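Local coordinates for protein PvdO (Pseudomonas aeruginosa, PDB 5HHA) that takes part in chromophore maturation in the periplasm, binds calcium and has a fold related to formylglycine-generating enzymes, whose oxidase activity it is only tentatively assigned, at residues Q248-D253 / G264-A269; I79-V84 / G209-H214; V129-V134 / W220-W225. All coordinates share one frame; numbering follows the deposited sequence.

The three contacts all reach one mixed, curled sheet, yet their chemistry changes with their place on it. Contact 1 is the most buried: two antiparallel strands joined by one good backbone bond, two bridging waters and a pair of arginines salt-bridged to nearby glutamates. Contact 2, about 15 Å from it between centres, is partly buried and joins strand 77-80 to an irregular loop through two tyrosines, methyl groups and bridging waters. Contact 3, also partly buried, sets the start of helix 131-145 against strand 218-221 by packing on one indole and two hydrogen bonds from aromatic side chains to backbone carbonyls. Contacts 1 and 3 touch, their strands being sheet neighbours; contacts 2 and 3 do not.

Contact 1: residues Q248-D253 / G264-A269; sequences QIRGND and GNRNNA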
loop_
_atom_site.group_PDB
_atom_site.type_symbol
_atom_site.label_atom_id
_atom_site.label_comp_id
_atom_site.label_asym_id
_atom_site.label_seq_id
_atom_site.Cartn_x
_atom_site.Cartn_y
_atom_site.Cartn_z
ATOM N N GLN A 248 1.735 3.733 -10.766
ATOM C CA GLN A 248 0.734 4.032 -9.745
ATOM C C GLN A 248 1.277 3.818 -8.342
ATOM O O GLN A 248 2.079 2.906 -8.091
ATOM C CB GLN A 248 -0.496 3.122 -9.914
ATOM C CG GLN A 248 -1.157 3.187 -11.274
ATOM C CD GLN A 248 -1.983 4.440 -11.594
ATOM O OE1 GLN A 248 -2.237 5.321 -10.766
ATOM N NE2 GLN A 248 -2.406 4.512 -12.806
ATOM N N ILE A 249 0.784 4.629 -7.413
ATOM C CA ILE A 249 0.942 4.412 -5.980
ATOM C C ILE A 249 -0.451 4.508 -5.354
ATOM O O ILE A 249 -1.370 5.133 -5.908
ATOM C CB ILE A 249 1.937 5.413 -5.339
ATOM C CG1 ILE A 249 1.497 6.846 -5.586
ATOM C CG2 ILE A 249 3.333 5.182 -5.885
ATOM C CD1 ILE A 249 2.404 7.911 -4.923
ATOM N N ARG A 250 -0.633 3.867 -4.211
ATOM C CA ARG A 250 -1.942 3.781 -3.576
ATOM C C ARG A 250 -1.871 4.107 -2.094
ATOM O O ARG A 250 -0.812 4.048 -1.463
ATOM C CB ARG A 250 -2.546 2.393 -3.775
ATOM C CG ARG A 250 -3.262 2.257 -5.137
ATOM C CD ARG A 250 -4.435 3.246 -5.246
ATOM N NE ARG A 250 -5.312 2.963 -6.379
ATOM C CZ ARG A 250 -6.560 2.536 -6.278
ATOM N NH1 ARG A 250 -7.190 2.375 -5.116
ATOM N NH2 ARG A 250 -7.229 2.348 -7.391
ATOM N N GLY A 251 -3.031 4.390 -1.523
ATOM C CA GLY A 251 -3.161 4.738 -0.123
ATOM C C GLY A 251 -2.997 6.227 0.077
ATOM O O GLY A 251 -3.333 7.042 -0.771
ATOM N N ASN A 252 -2.516 6.592 1.259
ATOM C CA ASN A 252 -2.333 8.002 1.600
ATOM C C ASN A 252 -1.322 8.076 2.736
ATOM O O ASN A 252 -1.252 7.158 3.548
ATOM C CB ASN A 252 -3.677 8.603 2.031
ATOM C CG ASN A 252 -3.672 10.106 2.040
ATOM O OD1 ASN A 252 -2.926 10.743 1.301
ATOM N ND2 ASN A 252 -4.557 10.681 2.828
ATOM N N ASP A 253 -0.566 9.162 2.817
ATOM C CA ASP A 253 0.482 9.256 3.821
ATOM C C ASP A 253 0.163 10.182 4.983
ATOM O O ASP A 253 -0.783 10.976 4.980
ATOM C CB ASP A 253 1.818 9.634 3.183
ATOM C CG ASP A 253 1.853 11.039 2.652
ATOM O OD1 ASP A 253 2.155 11.991 3.401
ATOM O OD2 ASP A 253 1.610 11.208 1.420
ATOM N N GLY A 264 -10.725 4.493 -3.156
ATOM C CA GLY A 264 -10.534 4.646 -4.581
ATOM C C GLY A 264 -9.559 5.713 -5.028
ATOM O O GLY A 264 -9.340 5.871 -6.220
ATOM N N ASN A 265 -8.957 6.438 -4.095
ATOM C CA ASN A 265 -7.999 7.481 -4.457
ATOM C C ASN A 265 -6.821 6.901 -5.219
ATOM O O ASN A 265 -6.296 5.853 -4.817
ATOM C CB ASN A 265 -7.506 8.202 -3.198
ATOM C CG ASN A 265 -6.839 9.565 -3.513
ATOM O OD1 ASN A 265 -5.637 9.677 -3.642
ATOM N ND2 ASN A 265 -7.636 10.573 -3.598
ATOM N N ARG A 266 -6.365 7.596 -6.252
ATOM C CA ARG A 266 -5.246 7.142 -7.071
ATOM C C ARG A 266 -4.162 8.202 -7.063
ATOM O O ARG A 266 -4.442 9.388 -6.887
ATOM C CB ARG A 266 -5.683 6.916 -8.536
ATOM C CG ARG A 266 -6.883 6.010 -8.670
ATOM C CD ARG A 266 -7.307 5.829 -10.115
ATOM N NE ARG A 266 -6.414 4.877 -10.769
ATOM C CZ ARG A 266 -6.314 4.715 -12.088
ATOM N NH1 ARG A 266 -7.040 5.458 -12.912
ATOM N NH2 ARG A 266 -5.497 3.797 -12.581
ATOM N N ASN A 267 -2.918 7.800 -7.289
ATOM C CA ASN A 267 -1.825 8.747 -7.471
ATOM C C ASN A 267 -0.721 8.029 -8.230
ATOM O O ASN A 267 -0.849 6.853 -8.554
ATOM C CB ASN A 267 -1.365 9.269 -6.101
ATOM C CG ASN A 267 -0.733 10.657 -6.184
ATOM O OD1 ASN A 267 -0.337 11.134 -7.239
ATOM N ND2 ASN A 267 -0.633 11.311 -5.052
ATOM N N ASN A 268 0.352 8.735 -8.528
ATOM C CA ASN A 268 1.422 8.188 -9.358
ATOM C C ASN A 268 2.751 8.818 -8.967
ATOM O O ASN A 268 2.794 9.826 -8.286
ATOM C CB ASN A 268 1.119 8.391 -10.855
ATOM C CG ASN A 268 1.120 9.838 -11.254
ATOM O OD1 ASN A 268 0.056 10.444 -11.447
ATOM N ND2 ASN A 268 2.284 10.423 -11.331
ATOM N N ALA A 269 3.828 8.179 -9.369
ATOM C CA ALA A 269 5.176 8.686 -9.141
ATOM C C ALA A 269 6.041 8.124 -10.270
ATOM O O ALA A 269 5.719 7.100 -10.850
ATOM C CB ALA A 269 5.701 8.227 -7.785
HETATM O O HOH W 1 -3.094 4.842 -7.945
HETATM O O HOH W 2 -5.702 4.691 -2.434
#
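Arg250 and Arg266 extend from the same face of a strand pair, and their guanidinium planes are turned 65° against each other. NH2 of Arg250 lies over the aliphatic part of its neighbour, 3.9 Å from CG of Arg266. The Arg250 chain bends at chi2 (-62°), which carries CD across toward the partner segment, 3.2 Å from the carbonyl O of Asn265; that carbonyl and Gly264 lie over one face of the guanidinium. Although the two cationic groups come close, Glu154 forms salt bridges with NE of both arginines, and Glu158 takes NH2 of Arg250, so the like charges are probably offset in part by these glutamates. NH1 of Arg266 is bound by the carbonyls of Asp64 and His228.

On the other face, Ile249 turns CG1 between its backbone N and carbonyl carbon (chi1 57°), where it meets CB of Asn267 at 3.8 Å. Its CG2 branch approaches CB of Ala269. The backbones are joined by one nearly straight bond, Ile249 N to Asn267 O at 3.0 Å; the return bond from Asn267 N to Ile249 O is weak. A water supplements it, accepting from Asn267 N at 3.0 Å and also lying at hydrogen-bonding distance from Ile249 O. Farther along, a second water links Gly251 N with Asn265 O, bridging the two segments where they diverge.

Strand 247-251 is flanked in the sheet by 266-269 and 218-221. Helix 154-162 packs beside the arginines, contributing the two glutamates and the side chain of Arg157, while Tyr218 and Trp220 of strand 218-221 touch Ile249 on the other face.

Contact 2: residues I79-V84 / G209-H214; sequences ISRYQV and GVYDMH
CE1 of Tyr82 lies over one face of the Tyr211 ring, 3.4 Å from CD1 of Tyr211. The side chains run side by side, their planes at 38° and centroids 5.0 Å apart, an oblique pairing. On the Tyr82 ring, CG of Arg81 lies over one face, near the rim. The extended Arg81 chain runs alongside Tyr211, its guanidinium almost perpendicular to that ring, and the hydroxyl of Tyr82 sits over one face of the guanidinium. At the guanidinium edge, a water accepts from NH1 of Arg81 and donates to the carbonyl O of Gly209; NH2 is salt-bridged to Glu41.

The Arg81 carbonyl O lies at the edge of the Tyr211 ring and accepts from Tyr211 N at 2.8 Å, in the carbonyl plane. Well away from the rings, past the Arg81 backbone, CD1 of Ile79 and CE of Met213 meet tip to tip at 3.6 Å, with Val210 crossing beside them. The Gln83 amide lies nearly parallel to the Asp212 carboxylate, and one water donates to both OE1 of Gln83 and OD2 of Asp212. NE2 of Gln83 is hydrogen-bonded to Glu219, and OD2 of Asp212 also accepts from Gly201 N.

The Asp212 side chain, about 10 Å from the bound calcium ion, is not a ligand. Joining a strand end to an irregular loop is consistent with the FGE-sulfatase fold, in which little of the chain is regular.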
loop_
_atom_site.group_PDB
_atom_site.type_symbol
_atom_site.label_atom_id
_atom_site.label_comp_id
_atom_site.label_asym_id
_atom_site.label_seq_id
_atom_site.Cartn_x
_atom_site.Cartn_y
_atom_site.Cartn_z
ATOM N N ILE A 79 -1.586 -10.962 0.815
ATOM C CA ILE A 79 -0.856 -9.691 0.851
ATOM C C ILE A 79 -0.333 -9.490 2.244
ATOM O O ILE A 79 -0.829 -10.079 3.188
ATOM C CB ILE A 79 -1.726 -8.473 0.393
ATOM C CG1 ILE A 79 -2.831 -8.178 1.402
ATOM C CG2 ILE A 79 -2.267 -8.659 -1.000
ATOM C CD1 ILE A 79 -3.485 -6.800 1.156
ATOM N N SER A 80 0.658 -8.627 2.385
ATOM C CA SER A 80 1.136 -8.304 3.720
ATOM C C SER A 80 0.050 -7.509 4.448
ATOM O O SER A 80 -0.511 -6.542 3.903
ATOM C CB SER A 80 2.490 -7.615 3.654
ATOM O OG SER A 80 2.484 -6.433 2.880
ATOM N N ARG A 81 -0.318 -7.969 5.639
ATOM C CA ARG A 81 -1.414 -7.313 6.344
ATOM C C ARG A 81 -1.048 -5.908 6.787
ATOM O O ARG A 81 -1.930 -5.055 7.016
ATOM C CB ARG A 81 -1.948 -8.163 7.508
ATOM C CG ARG A 81 -1.016 -8.409 8.667
ATOM C CD ARG A 81 -1.812 -9.122 9.745
ATOM N NE ARG A 81 -1.051 -9.401 10.955
ATOM C CZ ARG A 81 -1.615 -9.811 12.087
ATOM N NH1 ARG A 81 -2.930 -10.016 12.140
ATOM N NH2 ARG A 81 -0.860 -10.038 13.161
ATOM N N TYR A 82 0.252 -5.684 6.934
ATOM C CA TYR A 82 0.821 -4.366 7.175
ATOM C C TYR A 82 1.655 -3.952 5.967
ATOM O O TYR A 82 2.050 -4.796 5.154
ATOM C CB TYR A 82 1.772 -4.402 8.369
ATOM C CG TYR A 82 1.184 -4.979 9.628
ATOM C CD1 TYR A 82 0.092 -4.387 10.229
ATOM C CD2 TYR A 82 1.728 -6.111 10.241
ATOM C CE1 TYR A 82 -0.439 -4.882 11.399
ATOM C CE2 TYR A 82 1.194 -6.616 11.417
ATOM C CZ TYR A 82 0.103 -5.999 11.960
ATOM O OH TYR A 82 -0.427 -6.501 13.129
ATOM N N GLN A 83 1.938 -2.669 5.853
ATOM C CA GLN A 83 3.055 -2.221 5.068
ATOM C C GLN A 83 4.323 -2.931 5.576
ATOM O O GLN A 83 4.450 -3.233 6.773
ATOM C CB GLN A 83 3.170 -0.703 5.191
ATOM C CG GLN A 83 2.057 0.037 4.432
ATOM C CD GLN A 83 1.272 1.064 5.240
ATOM O OE1 GLN A 83 1.546 1.348 6.407
ATOM N NE2 GLN A 83 0.276 1.657 4.570
ATOM N N VAL A 84 5.236 -3.223 4.660
ATOM C CA VAL A 84 6.496 -3.835 5.067
ATOM C C VAL A 84 7.200 -2.876 6.009
ATOM O O VAL A 84 7.215 -1.673 5.782
ATOM C CB VAL A 84 7.333 -4.186 3.849
ATOM C CG1 VAL A 84 8.751 -4.648 4.259
ATOM C CG2 VAL A 84 6.645 -5.283 3.042
ATOM N N GLY A 209 -8.889 -8.349 7.511
ATOM C CA GLY A 209 -7.737 -8.508 8.373
ATOM C C GLY A 209 -6.538 -7.666 7.961
ATOM O O GLY A 209 -5.408 -7.923 8.383
ATOM N N VAL A 210 -6.772 -6.624 7.167
ATOM C CA VAL A 210 -5.679 -5.792 6.652
ATOM C C VAL A 210 -5.643 -4.473 7.419
ATOM O O VAL A 210 -6.689 -3.895 7.725
ATOM C CB VAL A 210 -5.893 -5.517 5.167
ATOM C CG1 VAL A 210 -4.708 -4.748 4.606
ATOM C CG2 VAL A 210 -6.045 -6.809 4.403
ATOM N N TYR A 211 -4.440 -3.966 7.708
ATOM C CA TYR A 211 -4.235 -2.738 8.481
ATOM C C TYR A 211 -3.605 -1.640 7.624
ATOM O O TYR A 211 -2.851 -1.918 6.681
ATOM C CB TYR A 211 -3.266 -2.991 9.634
ATOM C CG TYR A 211 -3.776 -3.942 10.692
ATOM C CD1 TYR A 211 -3.670 -5.324 10.537
ATOM C CD2 TYR A 211 -4.311 -3.447 11.868
ATOM C CE1 TYR A 211 -4.119 -6.181 11.509
ATOM C CE2 TYR A 211 -4.744 -4.313 12.870
ATOM C CZ TYR A 211 -4.635 -5.660 12.662
ATOM O OH TYR A 211 -5.087 -6.538 13.656
ATOM N N ASP A 212 -3.907 -0.400 7.980
ATOM C CA ASP A 212 -3.269 0.803 7.427
ATOM C C ASP A 212 -3.535 1.028 5.942
ATOM O O ASP A 212 -2.757 1.728 5.293
ATOM C CB ASP A 212 -1.763 0.834 7.728
ATOM C CG ASP A 212 -1.465 0.960 9.208
ATOM O OD1 ASP A 212 -2.007 1.883 9.864
ATOM O OD2 ASP A 212 -0.688 0.127 9.743
ATOM N N MET A 213 -4.626 0.493 5.412
ATOM C CA MET A 213 -4.929 0.736 4.013
ATOM C C MET A 213 -5.383 2.175 3.750
ATOM O O MET A 213 -5.473 2.586 2.595
ATOM C CB MET A 213 -5.973 -0.254 3.515
ATOM C CG MET A 213 -5.391 -1.619 3.157
ATOM S SD MET A 213 -4.524 -1.537 1.574
ATOM C CE MET A 213 -4.245 -3.249 1.222
ATOM N N HIS A 214 -5.678 2.945 4.789
ATOM C CA HIS A 214 -6.219 4.299 4.636
ATOM C C HIS A 214 -5.361 5.384 5.217
ATOM O O HIS A 214 -5.794 6.520 5.359
ATOM C CB HIS A 214 -7.667 4.334 5.114
ATOM C CG HIS A 214 -8.483 3.286 4.430
ATOM N ND1 HIS A 214 -9.210 3.464 3.268
ATOM C CD2 HIS A 214 -8.566 1.982 4.725
ATOM C CE1 HIS A 214 -9.715 2.297 2.892
ATOM N NE2 HIS A 214 -9.350 1.389 3.783
HETATM O O HOH W 3 -5.192 -9.851 10.319
HETATM O O HOH W 4 1.009 -0.921 7.876
#

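Contact 3: residues V129-V134 / W220-W225; sequences VDYNDV and WVADCW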
loop_
_atom_site.group_PDB
_atom_site.type_symbol
_atom_site.label_atom_id
_atom_site.label_comp_id
_atom_site.label_asym_id
_atom_site.label_seq_id
_atom_site.Cartn_x
_atom_site.Cartn_y
_atom_site.Cartn_z
ATOM N N VAL A 129 12.356 3.977 -0.451
ATOM C CA VAL A 129 12.607 2.941 -1.445
ATOM C C VAL A 129 11.932 3.307 -2.771
ATOM O O VAL A 129 10.821 3.870 -2.794
ATOM C CB VAL A 129 12.073 1.570 -0.979
ATOM C CG1 VAL A 129 12.969 0.970 0.102
ATOM C CG2 VAL A 129 10.608 1.655 -0.511
ATOM N N ASP A 130 12.596 3.014 -3.884
ATOM C CA ASP A 130 11.962 3.215 -5.181
ATOM C C ASP A 130 11.292 1.925 -5.648
ATOM O O ASP A 130 11.265 0.911 -4.986
ATOM C CB ASP A 130 12.898 3.862 -6.253
ATOM C CG ASP A 130 13.924 2.906 -6.845
ATOM O OD1 ASP A 130 13.949 1.725 -6.499
ATOM O OD2 ASP A 130 14.722 3.373 -7.708
ATOM N N TYR A 131 10.705 2.008 -6.827
ATOM C CA TYR A 131 9.923 0.898 -7.373
ATOM C C TYR A 131 10.778 -0.361 -7.550
ATOM O O TYR A 131 10.392 -1.449 -7.161
ATOM C CB TYR A 131 9.328 1.371 -8.696
ATOM C CG TYR A 131 8.481 0.431 -9.517
ATOM C CD1 TYR A 131 9.059 -0.412 -10.454
ATOM C CD2 TYR A 131 7.093 0.478 -9.451
ATOM C CE1 TYR A 131 8.288 -1.212 -11.292
ATOM C CE2 TYR A 131 6.302 -0.325 -10.294
ATOM C CZ TYR A 131 6.914 -1.169 -11.199
ATOM O OH TYR A 131 6.160 -1.949 -12.070
ATOM N N ASN A 132 11.955 -0.187 -8.140
ATOM C CA ASN A 132 12.868 -1.310 -8.330
ATOM C C ASN A 132 13.363 -1.910 -7.020
ATOM O O ASN A 132 13.555 -3.120 -6.917
ATOM C CB ASN A 132 14.060 -0.861 -9.178
ATOM C CG ASN A 132 14.859 -2.022 -9.704
ATOM O OD1 ASN A 132 14.397 -2.765 -10.566
ATOM N ND2 ASN A 132 16.064 -2.190 -9.185
ATOM N N ASP A 133 13.549 -1.064 -6.010
ATOM C CA ASP A 133 13.958 -1.566 -4.714
ATOM C C ASP A 133 12.926 -2.557 -4.182
ATOM O O ASP A 133 13.274 -3.567 -3.573
ATOM C CB ASP A 133 14.057 -0.423 -3.703
ATOM C CG ASP A 133 15.252 0.477 -3.914
ATOM O OD1 ASP A 133 16.308 -0.001 -4.378
ATOM O OD2 ASP A 133 15.136 1.670 -3.564
ATOM N N VAL A 134 11.643 -2.234 -4.364
ATOM C CA VAL A 134 10.566 -3.122 -3.944
ATOM C C VAL A 134 10.634 -4.434 -4.713
ATOM O O VAL A 134 10.508 -5.510 -4.131
ATOM C CB VAL A 134 9.176 -2.453 -4.118
ATOM C CG1 VAL A 134 8.076 -3.441 -3.818
ATOM C CG2 VAL A 134 9.060 -1.242 -3.198
ATOM N N TRP A 220 3.857 1.672 -3.245
ATOM C CA TRP A 220 4.056 1.259 -4.614
ATOM C C TRP A 220 3.127 0.096 -4.980
ATOM O O TRP A 220 2.921 -0.816 -4.175
ATOM C CB TRP A 220 5.486 0.762 -4.822
ATOM C CG TRP A 220 6.534 1.800 -4.669
ATOM C CD1 TRP A 220 7.402 1.908 -3.628
ATOM C CD2 TRP A 220 6.847 2.877 -5.574
ATOM N NE1 TRP A 220 8.244 2.975 -3.837
ATOM C CE2 TRP A 220 7.917 3.591 -5.009
ATOM C CE3 TRP A 220 6.316 3.317 -6.792
ATOM C CZ2 TRP A 220 8.489 4.693 -5.627
ATOM C CZ3 TRP A 220 6.886 4.417 -7.402
ATOM C CH2 TRP A 220 7.955 5.101 -6.810
ATOM N N VAL A 221 2.602 0.142 -6.204
ATOM C CA VAL A 221 1.994 -1.026 -6.848
ATOM C C VAL A 221 2.638 -1.155 -8.231
ATOM O O VAL A 221 3.338 -0.269 -8.687
ATOM C CB VAL A 221 0.451 -0.952 -6.924
ATOM C CG1 VAL A 221 -0.145 -0.845 -5.520
ATOM C CG2 VAL A 221 0.004 0.208 -7.770
ATOM N N ALA A 222 2.379 -2.265 -8.926
ATOM C CA ALA A 222 3.147 -2.576 -10.124
ATOM C C ALA A 222 2.748 -1.727 -11.320
ATOM O O ALA A 222 3.568 -1.467 -12.198
ATOM C CB ALA A 222 3.009 -4.046 -10.503
ATOM N N ASP A 223 1.472 -1.347 -11.402
ATOM C CA ASP A 223 0.872 -0.826 -12.617
ATOM C C ASP A 223 1.541 0.428 -13.129
ATOM O O ASP A 223 1.920 1.315 -12.362
ATOM C CB ASP A 223 -0.616 -0.483 -12.404
ATOM C CG ASP A 223 -1.426 -1.645 -11.887
ATOM O OD1 ASP A 223 -0.987 -2.309 -10.931
ATOM O OD2 ASP A 223 -2.528 -1.884 -12.445
ATOM N N CYS A 224 1.620 0.530 -14.450
ATOM C CA CYS A 224 1.933 1.796 -15.084
ATOM C C CYS A 224 0.761 2.749 -14.965
ATOM O O CYS A 224 -0.360 2.334 -14.819
ATOM C CB CYS A 224 2.299 1.590 -16.550
ATOM S SG CYS A 224 3.832 0.615 -16.683
ATOM N N TRP A 225 1.051 4.036 -15.037
ATOM C CA TRP A 225 0.029 5.056 -14.834
ATOM C C TRP A 225 -0.944 5.160 -16.007
ATOM O O TRP A 225 -0.546 5.140 -17.191
ATOM C CB TRP A 225 0.702 6.423 -14.643
ATOM C CG TRP A 225 -0.284 7.560 -14.639
ATOM C CD1 TRP A 225 -1.178 7.849 -13.666
ATOM C CD2 TRP A 225 -0.467 8.547 -15.660
ATOM N NE1 TRP A 225 -1.919 8.950 -14.007
ATOM C CE2 TRP A 225 -1.502 9.400 -15.231
ATOM C CE3 TRP A 225 0.142 8.785 -16.896
ATOM C CZ2 TRP A 225 -1.950 10.481 -15.994
ATOM C CZ3 TRP A 225 -0.303 9.860 -17.662
ATOM C CH2 TRP A 225 -1.332 10.701 -17.202
#
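Trp220 is the tightly packed centre of this contact, its indole covered by the first residues of helix 131-145. CB of Tyr131 stands 4.1 Å from the centroid of the six-membered ring and 12° off its normal, a CH-pi contact, while Tyr131 N lies nearer the rim. At the indole edge, NE1 of Trp220 donates to Val129 O at 2.9 Å, close to the ring plane. CG2 of Val134 closes in on CD1 of Trp220 at 3.6 Å. The Val129 carbonyl thus satisfies the indole N-H in surroundings that are largely apolar and include Ile249, Ala269 and Ile278.

Toward the partly exposed end, apolar packing thins out and the contact rests on one short hydrogen bond. The Tyr131 side chain runs out opposite its own backbone N (chi1 179°), taking the phenol past the indole, and its OH donates to Ala222 O at 2.6 Å, on a lone pair in the carbonyl plane. Val221 O lies at the phenol edge. At the helix start, Asp130 points away from the indole, and Asp133, which does not touch it, is salt-bridged to Arg274.

These two aspartates form a capping box: Asp133 N donates to OD1 of Asp130 at the N-cap, and Asp130 N donates to OD2 of Asp133. The capped helix start is thus docked through Trp220 and the Tyr131 hydroxyl on strand 218-221 and the corner at Ala222.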